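Local structure of FtsZ-like protein of unknown function (Nostoc punctiforme, 3C8L) at residues A[58-63]-A[111-116]. The protein is of unknown function but is named FtsZ-like and belongs to a family of conserved hypothetical proteins. Sequence-based numbering, arbitrary orientation. Where two conformers were deposited one is given.
Sequences VQVAVP and AIAAVT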
loop_
_atom_site.group_PDB
_atom_site.type_symbol
_atom_site.label_atom_id
_atom_site.label_comp_id
_atom_site.label_asym_id
_atom_site.label_seq_id
_atom_site.Cartn_x
_atom_site.Cartn_y
_atom_site.Cartn_z
ATOM N N VAL A 58 -3.829 -18.735 3.788
ATOM C CA VAL A 58 -3.746 -17.422 4.384
ATOM C C VAL A 58 -3.133 -17.547 5.769
ATOM O O VAL A 58 -3.582 -18.377 6.564
ATOM C CB VAL A 58 -5.131 -16.753 4.489
ATOM C CG1 VAL A 58 -5.014 -15.345 5.079
ATOM C CG2 VAL A 58 -5.799 -16.701 3.126
ATOM N N GLN A 59 -2.091 -16.748 6.037
ATOM C CA GLN A 59 -1.431 -16.695 7.331
ATOM C C GLN A 59 -1.630 -15.287 7.875
ATOM O O GLN A 59 -1.194 -14.318 7.228
ATOM C CB GLN A 59 0.074 -16.969 7.170
ATOM C CG GLN A 59 0.853 -16.933 8.474
ATOM C CD GLN A 59 2.372 -16.883 8.295
ATOM O OE1 GLN A 59 2.883 -16.902 7.180
ATOM N NE2 GLN A 59 3.086 -16.831 9.412
ATOM N N VAL A 60 -2.334 -15.169 9.012
ATOM C CA VAL A 60 -2.571 -13.887 9.666
ATOM C C VAL A 60 -1.913 -13.794 11.031
ATOM O O VAL A 60 -1.931 -14.767 11.790
ATOM C CB VAL A 60 -4.104 -13.630 9.846
ATOM C CG1 VAL A 60 -4.385 -12.479 10.832
ATOM C CG2 VAL A 60 -4.754 -13.342 8.483
ATOM N N ALA A 61 -1.289 -12.649 11.321
ATOM C CA ALA A 61 -0.729 -12.351 12.634
ATOM C C ALA A 61 -1.417 -11.069 13.091
ATOM O O ALA A 61 -1.459 -10.072 12.352
ATOM C CB ALA A 61 0.771 -12.248 12.620
ATOM N N VAL A 62 -1.957 -11.088 14.308
ATOM C CA VAL A 62 -2.713 -9.953 14.812
ATOM C C VAL A 62 -2.822 -10.075 16.335
ATOM O O VAL A 62 -2.689 -11.180 16.869
ATOM C CB VAL A 62 -4.178 -10.005 14.193
ATOM C CG1 VAL A 62 -4.923 -11.293 14.653
ATOM C CG2 VAL A 62 -5.010 -8.786 14.506
ATOM N N PRO A 63 -3.041 -8.950 17.043
ATOM C CA PRO A 63 -3.310 -9.082 18.475
ATOM C C PRO A 63 -4.667 -9.793 18.679
ATOM O O PRO A 63 -5.571 -9.659 17.852
ATOM C CB PRO A 63 -3.316 -7.640 18.985
ATOM C CG PRO A 63 -2.722 -6.824 17.896
ATOM C CD PRO A 63 -2.899 -7.541 16.637
ATOM N N ALA A 111 -3.134 -5.957 11.829
ATOM C CA ALA A 111 -2.908 -7.304 11.367
ATOM C C ALA A 111 -2.062 -7.322 10.104
ATOM O O ALA A 111 -2.098 -6.374 9.325
ATOM C CB ALA A 111 -4.272 -8.003 10.996
ATOM N N ILE A 112 -1.350 -8.426 9.958
ATOM C CA ILE A 112 -0.593 -8.751 8.767
ATOM C C ILE A 112 -1.192 -10.018 8.165
ATOM O O ILE A 112 -1.546 -10.943 8.900
ATOM C CB ILE A 112 0.870 -9.033 9.112
ATOM C CG1 ILE A 112 1.523 -7.749 9.602
ATOM C CG2 ILE A 112 1.639 -9.623 7.912
ATOM C CD1 ILE A 112 2.830 -8.001 10.206
ATOM N N ALA A 113 -1.312 -10.062 6.835
ATOM C CA ALA A 113 -1.748 -11.256 6.128
ATOM C C ALA A 113 -0.737 -11.592 5.025
ATOM O O ALA A 113 -0.242 -10.709 4.328
ATOM C CB ALA A 113 -3.163 -11.128 5.498
ATOM N N ALA A 114 -0.409 -12.877 4.909
ATOM C CA ALA A 114 0.344 -13.436 3.813
ATOM C C ALA A 114 -0.607 -14.418 3.121
ATOM O O ALA A 114 -1.075 -15.366 3.751
ATOM C CB ALA A 114 1.622 -14.141 4.245
ATOM N N VAL A 115 -0.906 -14.161 1.847
ATOM C CA VAL A 115 -1.781 -14.979 1.033
ATOM C C VAL A 115 -0.876 -15.701 0.047
ATOM O O VAL A 115 -0.244 -15.078 -0.804
ATOM C CB VAL A 115 -2.836 -14.108 0.291
ATOM C CG1 VAL A 115 -3.681 -14.964 -0.652
ATOM C CG2 VAL A 115 -3.707 -13.327 1.296
ATOM N N THR A 116 -0.818 -17.032 0.162
ATOM C CA THR A 116 0.047 -17.831 -0.685
ATOM C C THR A 116 -0.771 -18.666 -1.649
ATOM O O THR A 116 -1.722 -19.357 -1.230
ATOM C CB THR A 116 0.928 -18.772 0.157
ATOM O OG1 THR A 116 1.716 -17.986 1.068
ATOM C CG2 THR A 116 1.874 -19.556 -0.742
#
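Val60 and Ala113 stand side by side on one face of the sheet, a non-hydrogen-bonded pair of antiparallel strands, with Val60 CG2 4.0 Å from Ala113 CB. Val60 holds CG1 anti to its backbone N (chi1 166°), which leaves CG2 beside that nitrogen and close to the alanine methyl. At one end Val58 and Val115 meet more loosely through their CG2 methyls, 4.4 Å apart; at the other, Val62 CG2 lies 3.7 Å from Ala111 CB. Branched valines suit an extended backbone, while the small Ala111 and Ala113 let helix 22-34 come close.

Between these pairs the backbones are stitched by two reciprocal sets of bonds. Gln59 N gives to Ala114 O at 2.9 Å and Ala114 N to Gln59 O at 2.8 Å; Ala61 and Ile112 repeat the exchange. Carbonyls also receive CA-H contacts, as from Val60 CA to Ile112 O at 3.2 Å.

Gln59, Ala61, Ile112 and Ala114 share the other face. Gln59, partly exposed, runs out extended, bringing OE1 to 4.2 Å from Ala114 CB, and its NE2 hydrogen-bonds Glu87 OE2 of its own chain and Ile92 O of the second subunit. Met91 of that subunit packs on both alanines, and its Gly90 on apolar Ile112. Strand 81-94 flanks 58-62, strand 4-16 flanks 111-116, and the valine-rich face is covered by Ala25, Ala29 and Val30 of helix 22-34 with Leu77 and Val68 from loops.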